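Local coordinates for cupin 2 conserved barrel domain protein (PDB 4H7L), which is of uncharacterised function but binds a copper(II) ion in a cupin-type beta barrel, at residues 65-73 against 109-117. Numbering follows the deposited sequence.
Sequences EHQEIYVVL and EATIINIVS. With CU (copper (II) ion), chain D.
Ile112 lays its CD1 methyl over one face of the Tyr70 ring, 3.8 Å from the ring centroid and 14° off its normal, a CH-pi contact. Its CG1 stands between the backbone N and carbonyl carbon (chi1 66°), and the near-extended torsion at the next bond brings CD1 back over the ring. On the other face of the sheet, beta-branched residues suited to extended chain pair up: Ile69 with Ile115 and Val71 with Ile113, while Leu73 CD1 packs on Ile113 CG1 at 3.8 Å. Paired backbone hydrogen bonds lace the antiparallel strands from Gln67–Ser117 to Val71–Ile113, and Leu73 N, bonded to Thr111 O, continues the ladder to the corner where the chain turns.

Farther along the side of the sheet that carries Tyr70, the side chains become polar. Asn114 OD1 lies at the ring edge, 3.2 Å from Tyr70 CE1, and its ND2 gives a nearly straight hydrogen bond (175°) to Glu68 OE1, entering from above the carboxylate plane. An amide suits this place, its N-H facing the carboxylate while its oxygen rests at the ring edge. Glu68, extended beyond CG, carries OE2 to the copper ion at 2.2 Å; Tyr70 OH also donates to OE2, at 3.1 Å. Tyrosine and asparagine thus form a second shell, one bond to each carboxylate oxygen, which should limit its rotation. On the opposite face, Gln67 CG lies 3.3 Å from Ser117 OG; polar side chains suit this end, where Gln67 OE1 accepts from Ser46 N of the second subunit.

His61, His63 and His104 complete the copper site inside the cupin barrel. Strand 67-72 pairs with 94-98 and strand 110-117 with 48-54.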
ATOM      1  N   GLU B  65      -1.526 -16.696   8.094  1.00 56.66           N
ATOM      2  CA  GLU B  65      -1.678 -15.715   9.165  1.00 57.98           C
ATOM      3  C   GLU B  65      -1.585 -14.270   8.671  1.00 55.74           C
ATOM      4  O   GLU B  65      -1.712 -13.330   9.456  1.00 58.46           O
ATOM      5  CB  GLU B  65      -0.592 -15.945  10.217  1.00 65.04           C
ATOM      6  CG  GLU B  65      -0.541 -17.362  10.775  1.00 72.22           C
ATOM      7  CD  GLU B  65      -1.413 -17.537  12.001  1.00 83.78           C
ATOM      8  OE1 GLU B  65      -0.870 -17.483  13.126  1.00 88.57           O
ATOM      9  OE2 GLU B  65      -2.640 -17.728  11.842  1.00 88.19           O
ATOM     10  N   HIS B  66      -1.362 -14.093   7.374  1.00 47.85           N
ATOM     11  CA  HIS B  66      -1.145 -12.769   6.807  1.00 46.25           C
ATOM     12  C   HIS B  66      -2.029 -12.542   5.598  1.00 42.38           C
ATOM     13  O   HIS B  66      -2.168 -13.417   4.746  1.00 53.02           O
ATOM     14  CB  HIS B  66       0.313 -12.608   6.380  1.00 50.54           C
ATOM     15  CG  HIS B  66       1.273 -12.574   7.522  1.00 52.87           C
ATOM     16  ND1 HIS B  66       1.655 -13.708   8.208  1.00 55.27           N
ATOM     17  CD2 HIS B  66       1.922 -11.542   8.110  1.00 53.33           C
ATOM     18  CE1 HIS B  66       2.501 -13.374   9.165  1.00 59.41           C
ATOM     19  NE2 HIS B  66       2.680 -12.066   9.128  1.00 56.70           N
ATOM     20  N   GLN B  67      -2.615 -11.359   5.516  1.00 51.30           N
ATOM     21  CA  GLN B  67      -3.345 -10.975   4.323  1.00 60.17           C
ATOM     22  C   GLN B  67      -2.507  -9.948   3.584  1.00 55.47           C
ATOM     23  O   GLN B  67      -1.845  -9.115   4.201  1.00 55.91           O
ATOM     24  CB  GLN B  67      -4.736 -10.435   4.671  1.00 65.37           C
ATOM     25  CG  GLN B  67      -4.771  -9.028   5.237  1.00 67.55           C
ATOM     26  CD  GLN B  67      -5.852  -8.171   4.602  1.00 72.31           C
ATOM     27  OE1 GLN B  67      -6.599  -7.481   5.298  1.00 72.35           O
ATOM     28  NE2 GLN B  67      -5.937  -8.200   3.272  1.00 71.64           N
ATOM     29  N   GLU B  68      -2.514 -10.032   2.262  1.00 51.06           N
ATOM     30  CA  GLU B  68      -1.701  -9.153   1.439  1.00 49.11           C
ATOM     31  C   GLU B  68      -2.582  -8.324   0.516  1.00 49.33           C
ATOM     32  O   GLU B  68      -3.655  -8.761   0.110  1.00 49.20           O
ATOM     33  CB  GLU B  68      -0.698  -9.975   0.622  1.00 49.23           C
ATOM     34  CG  GLU B  68       0.308 -10.742   1.472  1.00 53.79           C
ATOM     35  CD  GLU B  68       1.386 -11.432   0.644  1.00 65.63           C
ATOM     36  OE1 GLU B  68       2.577 -11.297   1.001  1.00 65.50           O
ATOM     37  OE2 GLU B  68       1.052 -12.117  -0.353  1.00 68.33           O
ATOM     38  N   ILE B  69      -2.134  -7.113   0.213  1.00 47.52           N
ATOM     39  CA  ILE B  69      -2.794  -6.292  -0.787  1.00 49.01           C
ATOM     40  C   ILE B  69      -1.766  -5.807  -1.790  1.00 49.34           C
ATOM     41  O   ILE B  69      -0.915  -4.982  -1.466  1.00 48.43           O
ATOM     42  CB  ILE B  69      -3.495  -5.070  -0.176  1.00 44.46           C
ATOM     43  CG1 ILE B  69      -4.559  -5.510   0.828  1.00 49.30           C
ATOM     44  CG2 ILE B  69      -4.123  -4.224  -1.280  1.00 44.86           C
ATOM     45  CD1 ILE B  69      -5.252  -4.351   1.516  1.00 48.42           C
ATOM     46  N   TYR B  70      -1.844  -6.331  -3.007  1.00 49.61           N
ATOM     47  CA  TYR B  70      -0.950  -5.913  -4.075  1.00 46.79           C
ATOM     48  C   TYR B  70      -1.529  -4.689  -4.768  1.00 45.19           C
ATOM     49  O   TYR B  70      -2.728  -4.623  -5.026  1.00 51.55           O
ATOM     50  CB  TYR B  70      -0.778  -7.030  -5.108  1.00 49.81           C
ATOM     51  CG  TYR B  70      -0.073  -8.281  -4.618  1.00 52.76           C
ATOM     52  CD1 TYR B  70       0.337  -8.416  -3.300  1.00 53.18           C
ATOM     53  CD2 TYR B  70       0.192  -9.329  -5.493  1.00 63.34           C
ATOM     54  CE1 TYR B  70       0.983  -9.563  -2.866  1.00 57.88           C
ATOM     55  CE2 TYR B  70       0.839 -10.475  -5.069  1.00 65.36           C
ATOM     56  CZ  TYR B  70       1.232 -10.587  -3.755  1.00 61.91           C
ATOM     57  OH  TYR B  70       1.877 -11.728  -3.331  1.00 65.51           O
ATOM     58  N   VAL B  71      -0.681  -3.715  -5.059  1.00 43.09           N
ATOM     59  CA  VAL B  71      -1.069  -2.599  -5.912  1.00 45.97           C
ATOM     60  C   VAL B  71      -0.120  -2.530  -7.100  1.00 48.95           C
ATOM     61  O   VAL B  71       1.056  -2.203  -6.940  1.00 49.98           O
ATOM     62  CB  VAL B  71      -1.010  -1.256  -5.164  1.00 46.17           C
ATOM     63  CG1 VAL B  71      -1.448  -0.125  -6.081  1.00 50.07           C
ATOM     64  CG2 VAL B  71      -1.875  -1.298  -3.919  1.00 47.40           C
ATOM     65  N   VAL B  72      -0.628  -2.829  -8.291  1.00 48.34           N
ATOM     66  CA  VAL B  72       0.211  -2.848  -9.488  1.00 49.38           C
ATOM     67  C   VAL B  72       0.609  -1.441  -9.928  1.00 50.82           C
ATOM     68  O   VAL B  72      -0.248  -0.589 -10.150  1.00 54.42           O
ATOM     69  CB  VAL B  72      -0.499  -3.537 -10.663  1.00 51.45           C
ATOM     70  CG1 VAL B  72       0.388  -3.511 -11.900  1.00 54.71           C
ATOM     71  CG2 VAL B  72      -0.870  -4.966 -10.298  1.00 51.50           C
ATOM     72  N   LEU B  73       1.912  -1.206 -10.060  1.00 54.06           N
ATOM     73  CA  LEU B  73       2.417   0.083 -10.521  1.00 58.19           C
ATOM     74  C   LEU B  73       2.763   0.041 -12.009  1.00 61.86           C
ATOM     75  O   LEU B  73       2.530   1.005 -12.738  1.00 67.27           O
ATOM     76  CB  LEU B  73       3.636   0.508  -9.699  1.00 57.34           C
ATOM     77  CG  LEU B  73       3.379   0.690  -8.198  1.00 57.27           C
ATOM     78  CD1 LEU B  73       4.555   1.386  -7.535  1.00 59.13           C
ATOM     79  CD2 LEU B  73       2.093   1.460  -7.940  1.00 57.18           C
ATOM     80  N   GLU B 109       6.244 -10.292 -15.917  1.00 66.22           N
ATOM     81  CA  GLU B 109       6.942  -9.265 -15.154  1.00 68.02           C
ATOM     82  C   GLU B 109       5.990  -8.184 -14.651  1.00 68.76           C
ATOM     83  O   GLU B 109       4.963  -7.906 -15.268  1.00 71.91           O
ATOM     84  CB  GLU B 109       8.054  -8.641 -15.991  1.00 71.29           C
ATOM     85  CG  GLU B 109       9.136  -9.632 -16.394  1.00 77.79           C
ATOM     86  CD  GLU B 109      10.506  -8.986 -16.534  1.00 86.00           C
ATOM     87  OE1 GLU B 109      10.755  -7.961 -15.864  1.00 90.45           O
ATOM     88  OE2 GLU B 109      11.333  -9.506 -17.313  1.00 83.38           O
ATOM     89  N   ALA B 110       6.343  -7.577 -13.523  1.00 64.44           N
ATOM     90  CA  ALA B 110       5.504  -6.554 -12.910  1.00 61.72           C
ATOM     91  C   ALA B 110       6.220  -5.860 -11.754  1.00 59.58           C
ATOM     92  O   ALA B 110       7.184  -6.383 -11.197  1.00 61.21           O
ATOM     93  CB  ALA B 110       4.204  -7.173 -12.417  1.00 61.85           C
ATOM     94  N   THR B 111       5.740  -4.670 -11.407  1.00 57.49           N
ATOM     95  CA  THR B 111       6.207  -3.952 -10.229  1.00 57.14           C
ATOM     96  C   THR B 111       5.008  -3.670  -9.332  1.00 55.36           C
ATOM     97  O   THR B 111       3.999  -3.134  -9.788  1.00 55.38           O
ATOM     98  CB  THR B 111       6.869  -2.618 -10.602  1.00 62.00           C
ATOM     99  OG1 THR B 111       7.893  -2.841 -11.579  1.00 66.50           O
ATOM    100  CG2 THR B 111       7.472  -1.959  -9.368  1.00 62.41           C
ATOM    101  N   ILE B 112       5.110  -4.026  -8.058  1.00 47.06           N
ATOM    102  CA  ILE B 112       3.981  -3.863  -7.160  1.00 47.04           C
ATOM    103  C   ILE B 112       4.368  -3.272  -5.813  1.00 45.62           C
ATOM    104  O   ILE B 112       5.529  -3.313  -5.408  1.00 45.05           O
ATOM    105  CB  ILE B 112       3.275  -5.206  -6.905  1.00 47.38           C
ATOM    106  CG1 ILE B 112       4.194  -6.161  -6.142  1.00 51.97           C
ATOM    107  CG2 ILE B 112       2.841  -5.834  -8.218  1.00 49.05           C
ATOM    108  CD1 ILE B 112       3.450  -7.125  -5.254  1.00 60.69           C
ATOM    109  N   ILE B 113       3.376  -2.693  -5.144  1.00 44.52           N
ATOM    110  CA  ILE B 113       3.470  -2.393  -3.728  1.00 41.94           C
ATOM    111  C   ILE B 113       2.724  -3.497  -3.000  1.00 41.61           C
ATOM    112  O   ILE B 113       1.518  -3.632  -3.156  1.00 48.37           O
ATOM    113  CB  ILE B 113       2.784  -1.067  -3.364  1.00 40.44           C
ATOM    114  CG1 ILE B 113       3.412   0.109  -4.114  1.00 43.72           C
ATOM    115  CG2 ILE B 113       2.851  -0.840  -1.859  1.00 45.07           C
ATOM    116  CD1 ILE B 113       4.801   0.448  -3.668  1.00 54.55           C
ATOM    117  N   ASN B 114       3.433  -4.289  -2.211  1.00 46.91           N
ATOM    118  CA  ASN B 114       2.780  -5.333  -1.440  1.00 42.16           C
ATOM    119  C   ASN B 114       2.579  -4.884   0.001  1.00 42.02           C
ATOM    120  O   ASN B 114       3.539  -4.663   0.736  1.00 45.98           O
ATOM    121  CB  ASN B 114       3.587  -6.630  -1.489  1.00 46.03           C
ATOM    122  CG  ASN B 114       2.909  -7.761  -0.751  1.00 53.41           C
ATOM    123  OD1 ASN B 114       1.742  -7.649  -0.363  1.00 54.94           O
ATOM    124  ND2 ASN B 114       3.631  -8.860  -0.555  1.00 52.06           N
ATOM    125  N   ILE B 115       1.320  -4.740   0.391  1.00 41.62           N
ATOM    126  CA  ILE B 115       0.969  -4.324   1.741  1.00 39.16           C
ATOM    127  C   ILE B 115       0.567  -5.550   2.549  1.00 44.10           C
ATOM    128  O   ILE B 115      -0.395  -6.234   2.210  1.00 45.94           O
ATOM    129  CB  ILE B 115      -0.187  -3.313   1.712  1.00 39.13           C
ATOM    130  CG1 ILE B 115       0.218  -2.081   0.900  1.00 43.35           C
ATOM    131  CG2 ILE B 115      -0.572  -2.899   3.118  1.00 37.82           C
ATOM    132  CD1 ILE B 115      -0.952  -1.334   0.299  1.00 48.32           C
ATOM    133  N   VAL B 116       1.313  -5.826   3.615  1.00 44.32           N
ATOM    134  CA  VAL B 116       1.131  -7.055   4.381  1.00 40.12           C
ATOM    135  C   VAL B 116       0.696  -6.773   5.816  1.00 39.72           C
ATOM    136  O   VAL B 116       1.292  -5.937   6.497  1.00 47.95           O
ATOM    137  CB  VAL B 116       2.442  -7.857   4.431  1.00 38.50           C
ATOM    138  CG1 VAL B 116       2.232  -9.180   5.153  1.00 39.87           C
ATOM    139  CG2 VAL B 116       2.983  -8.085   3.029  1.00 43.99           C
ATOM    140  N   SER B 117      -0.332  -7.478   6.281  1.00 41.25           N
ATOM    141  CA  SER B 117      -0.802  -7.317   7.657  1.00 46.30           C
ATOM    142  C   SER B 117      -1.125  -8.671   8.306  1.00 42.44           C
ATOM    143  O   SER B 117      -1.755  -9.524   7.691  1.00 43.65           O
ATOM    144  CB  SER B 117      -2.041  -6.429   7.695  1.00 44.68           C
ATOM    145  OG  SER B 117      -3.208  -7.208   7.536  1.00 56.99           O
TER
HETATM  146 CU    CU D 201       2.204 -13.889  -0.921  1.00 70.35          CU